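Local coordinates for mandelate racemase / muconate lactonizing enzyme, C-terminal domain protein (Pseudovibrio sp. JE062, PDB 4JHM) that belongs to the enolase superfamily, pairing an N-terminal capping domain with a modified TIM-barrel C-terminal domain, its own function not established, at residues 151-154 with 155-159; 245-248 with 249-252. One frame throughout, in Å; residues are numbered along the deposited sequence.

Contact 1: 151-154 with 155-159; sequences PYID and DCIEH
Tyr152 and Cys156 meet one turn apart in a sulfur-aromatic contact on helix 149-159, the helix of a right-handed beta-alpha-beta unit between strands 133-139 and 163-167 of the barrel. SG of Cys156 lies 3.9 Å from the centroid of the Tyr152 ring and 37° off its normal, an oblique approach in which CE1 is the ring atom nearest the sulfur. The tyrosine ring reaches the sulfur because CG stands anti to its own backbone N (chi1 175°). On the adjoining flank Ile153 and Ile157 pack at an angle to each other, CG2 of Ile153 standing 3.9 Å from CD1 of Ile157. Regular i to i+4 bonds hold the turns together: Cys156 N gives a straight bond to Tyr152 O at 3.1 Å, and Ile157 N reaches Ile153 O at the same 3.1 Å with a more bent N-H. The polar ends look elsewhere, the Tyr152 hydroxyl bonding to the carbonyl O of Tyr327 and OD1 of Asp154 to the hydroxyl of Tyr186. Asp155 and Glu158 lie on the exposed side, whereas Ile153 and Cys156 pack on Ile164 of strand 163-167, and Ile153 also touches Val182 and Tyr186 of the neighbouring helix 172-186.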
loop_
_atom_site.group_PDB
_atom_site.type_symbol
_atom_site.label_atom_id
_atom_site.label_comp_id
_atom_site.label_asym_id
_atom_site.label_seq_id
_atom_site.Cartn_x
_atom_site.Cartn_y
_atom_site.Cartn_z
ATOM N N PRO A 151 44.288 24.200 1.121
ATOM C CA PRO A 151 44.616 25.386 0.332
ATOM C C PRO A 151 43.524 25.707 -0.681
ATOM O O PRO A 151 43.067 26.845 -0.764
ATOM C CB PRO A 151 45.911 24.989 -0.382
ATOM C CG PRO A 151 46.531 23.964 0.502
ATOM C CD PRO A 151 45.384 23.214 1.120
ATOM N N TYR A 152 43.102 24.701 -1.436
ATOM C CA TYR A 152 42.071 24.885 -2.444
ATOM C C TYR A 152 40.803 25.474 -1.832
ATOM O O TYR A 152 40.216 26.409 -2.377
ATOM C CB TYR A 152 41.749 23.555 -3.133
ATOM C CG TYR A 152 40.606 23.655 -4.110
ATOM C CD1 TYR A 152 39.295 23.465 -3.694
ATOM C CD2 TYR A 152 40.830 23.957 -5.444
ATOM C CE1 TYR A 152 38.241 23.561 -4.582
ATOM C CE2 TYR A 152 39.779 24.057 -6.340
ATOM C CZ TYR A 152 38.487 23.856 -5.899
ATOM O OH TYR A 152 37.436 23.951 -6.780
ATOM N N ILE A 153 40.374 24.923 -0.703
ATOM C CA ILE A 153 39.178 25.421 -0.037
ATOM C C ILE A 153 39.396 26.852 0.455
ATOM O O ILE A 153 38.463 27.652 0.485
ATOM C CB ILE A 153 38.764 24.513 1.138
ATOM C CG1 ILE A 153 38.264 23.167 0.606
ATOM C CG2 ILE A 153 37.682 25.183 1.975
ATOM C CD1 ILE A 153 38.057 22.120 1.677
ATOM N N ASP A 154 40.630 27.174 0.829
ATOM C CA ASP A 154 40.951 28.518 1.298
ATOM C C ASP A 154 40.845 29.560 0.177
ATOM O O ASP A 154 40.432 30.693 0.422
ATOM C CB ASP A 154 42.338 28.545 1.949
ATOM C CG ASP A 154 42.352 27.889 3.325
ATOM O OD1 ASP A 154 41.266 27.581 3.859
ATOM O OD2 ASP A 154 43.450 27.681 3.877
ATOM N N ASP A 155 41.211 29.180 -1.047
ATOM C CA ASP A 155 40.956 30.029 -2.212
ATOM C C ASP A 155 39.457 30.203 -2.399
ATOM O O ASP A 155 38.950 31.322 -2.429
ATOM C CB ASP A 155 41.527 29.410 -3.488
ATOM C CG ASP A 155 43.028 29.469 -3.548
ATOM O OD1 ASP A 155 43.623 30.340 -2.880
ATOM O OD2 ASP A 155 43.612 28.643 -4.278
ATOM N N CYS A 156 38.752 29.085 -2.535
ATOM C CA CYS A 156 37.317 29.113 -2.759
ATOM C C CYS A 156 36.668 30.183 -1.890
ATOM O O CYS A 156 35.841 30.959 -2.364
ATOM C CB CYS A 156 36.696 27.747 -2.460
ATOM S SG CYS A 156 37.142 26.437 -3.627
ATOM N N ILE A 157 37.065 30.233 -0.622
ATOM C CA ILE A 157 36.444 31.138 0.343
ATOM C C ILE A 157 36.846 32.597 0.122
ATOM O O ILE A 157 36.056 33.502 0.375
ATOM C CB ILE A 157 36.759 30.713 1.791
ATOM C CG1 ILE A 157 36.185 29.316 2.057
ATOM C CG2 ILE A 157 36.180 31.715 2.779
ATOM C CD1 ILE A 157 36.678 28.671 3.333
ATOM N N GLU A 158 38.067 32.831 -0.347
ATOM C CA GLU A 158 38.471 34.188 -0.707
ATOM C C GLU A 158 37.794 34.619 -2.004
ATOM O O GLU A 158 37.324 35.751 -2.116
ATOM C CB GLU A 158 39.994 34.310 -0.843
ATOM C CG GLU A 158 40.691 34.889 0.382
ATOM C CD GLU A 158 40.362 36.358 0.614
ATOM O OE1 GLU A 158 39.164 36.691 0.748
ATOM O OE2 GLU A 158 41.301 37.185 0.675
ATOM N N HIS A 159 37.730 33.714 -2.977
ATOM C CA HIS A 159 37.162 34.052 -4.277
ATOM C C HIS A 159 35.712 34.480 -4.134
ATOM O O HIS A 159 35.174 35.150 -5.012
ATOM C CB HIS A 159 37.277 32.889 -5.267
ATOM C CG HIS A 159 37.043 33.293 -6.692
ATOM N ND1 HIS A 159 37.923 34.091 -7.392
ATOM C CD2 HIS A 159 36.029 33.018 -7.544
ATOM C CE1 HIS A 159 37.461 34.288 -8.614
ATOM N NE2 HIS A 159 36.314 33.648 -8.733
#

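Contact 2: 245-248 with 249-252; sequences SSHG and NCLL
The amide of Asn249 lies obliquely against the imidazole of His247, two residues earlier, with the ring and amide planes 68° apart. ND2 makes the approach, 3.1 Å from NE2 of His247, while CB of Asn249 packs 3.5 Å from CD2 of the same ring. With chi1 at 172° the imidazole points away from its own amide nitrogen and comes alongside Asn249. Asn249 CG instead lies beside its own backbone N, which places the amide beside the Gly248 peptide with ND2 directed at the imidazole. Gly248 adopts a positive phi of 89° and turns the chain between the two side chains. Farther off, SG of Cys250 lies obliquely to the imidazole, 5.0 Å from its centroid. The segment is the loop leaving barrel strand 243-245 at its C-terminal end, where barrels of this family carry their active-site residues. The backbone N of His247 is held by OD1 of Asp227, a bond from a neighbouring loop that probably helps fix the histidine backbone. The amide has a clear partner in OE1 of Gln299, to which ND2 is hydrogen-bonded, and this bond probably fixes the rotation of the amide beside the imidazole.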
loop_
_atom_site.group_PDB
_atom_site.type_symbol
_atom_site.label_atom_id
_atom_site.label_comp_id
_atom_site.label_asym_id
_atom_site.label_seq_id
_atom_site.Cartn_x
_atom_site.Cartn_y
_atom_site.Cartn_z
ATOM N N SER A 245 20.530 13.416 -3.471
ATOM C CA SER A 245 20.395 13.749 -4.884
ATOM C C SER A 245 20.922 12.634 -5.782
ATOM O O SER A 245 21.776 11.860 -5.373
ATOM C CB SER A 245 21.135 15.048 -5.182
ATOM O OG SER A 245 20.559 15.713 -6.291
ATOM N N SER A 246 20.408 12.556 -7.008
ATOM C CA SER A 246 20.836 11.517 -7.949
ATOM C C SER A 246 22.164 11.891 -8.592
ATOM O O SER A 246 22.689 12.978 -8.361
ATOM C CB SER A 246 19.781 11.293 -9.041
ATOM O OG SER A 246 19.755 12.363 -9.976
ATOM N N HIS A 247 22.704 10.980 -9.396
ATOM C CA HIS A 247 23.928 11.237 -10.143
ATOM C C HIS A 247 23.630 12.179 -11.306
ATOM O O HIS A 247 24.512 12.891 -11.781
ATOM C CB HIS A 247 24.523 9.922 -10.650
ATOM C CG HIS A 247 25.681 10.099 -11.581
ATOM N ND1 HIS A 247 26.986 10.145 -11.144
ATOM C CD2 HIS A 247 25.730 10.233 -12.927
ATOM C CE1 HIS A 247 27.789 10.307 -12.179
ATOM N NE2 HIS A 247 27.053 10.365 -13.274
ATOM N N GLY A 248 22.382 12.159 -11.769
ATOM C CA GLY A 248 21.885 13.153 -12.711
ATOM C C GLY A 248 22.091 12.828 -14.176
ATOM O O GLY A 248 21.773 13.645 -15.047
ATOM N N ASN A 249 22.619 11.641 -14.454
ATOM C CA ASN A 249 22.933 11.249 -15.827
ATOM C C ASN A 249 22.425 9.860 -16.182
ATOM O O ASN A 249 22.831 9.286 -17.190
ATOM C CB ASN A 249 24.444 11.294 -16.055
ATOM C CG ASN A 249 25.023 12.671 -15.836
ATOM O OD1 ASN A 249 24.807 13.584 -16.633
ATOM N ND2 ASN A 249 25.764 12.830 -14.750
ATOM N N CYS A 250 21.536 9.321 -15.362
ATOM C CA CYS A 250 21.036 7.982 -15.591
ATOM C C CYS A 250 19.532 7.979 -15.864
ATOM O O CYS A 250 19.091 7.476 -16.896
ATOM C CB CYS A 250 21.396 7.100 -14.404
ATOM S SG CYS A 250 23.169 7.095 -14.054
ATOM N N LEU A 251 18.752 8.549 -14.950
ATOM C CA LEU A 251 17.304 8.671 -15.136
ATOM C C LEU A 251 16.964 10.020 -15.766
ATOM O O LEU A 251 17.002 11.049 -15.092
ATOM C CB LEU A 251 16.584 8.522 -13.794
ATOM C CG LEU A 251 16.927 7.263 -12.986
ATOM C CD1 LEU A 251 15.902 7.021 -11.888
ATOM C CD2 LEU A 251 17.005 6.050 -13.892
ATOM N N LEU A 252 16.617 10.004 -17.053
ATOM C CA LEU A 252 16.535 11.225 -17.853
ATOM C C LEU A 252 15.137 11.582 -18.382
ATOM O O LEU A 252 14.912 12.704 -18.851
ATOM C CB LEU A 252 17.486 11.115 -19.046
ATOM C CG LEU A 252 18.899 10.584 -18.794
ATOM C CD1 LEU A 252 19.760 10.803 -20.030
ATOM C CD2 LEU A 252 19.537 11.241 -17.580
#

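In the fold
Contacts 1 and 2 belong to the same barrel domain but to different layers of it. Their centres are 29 Å apart and their nearest atoms about 18 Å, so neither touches the other. Contact 1 lies on the outer helical layer, 23 Å from the centre of the chain, and contact 2 lies nearer that centre, 11 Å from it. Along the chain they come in series, and the parallel strands 163-167, 192-196, 220-222 and 243-245, each paired with the next, span the barrel wall between them. In this superfamily the active site forms at the C-terminal ends of the barrel strands, so 245-252 is the segment likely to border it, and 151-159 packs on the barrel's outside.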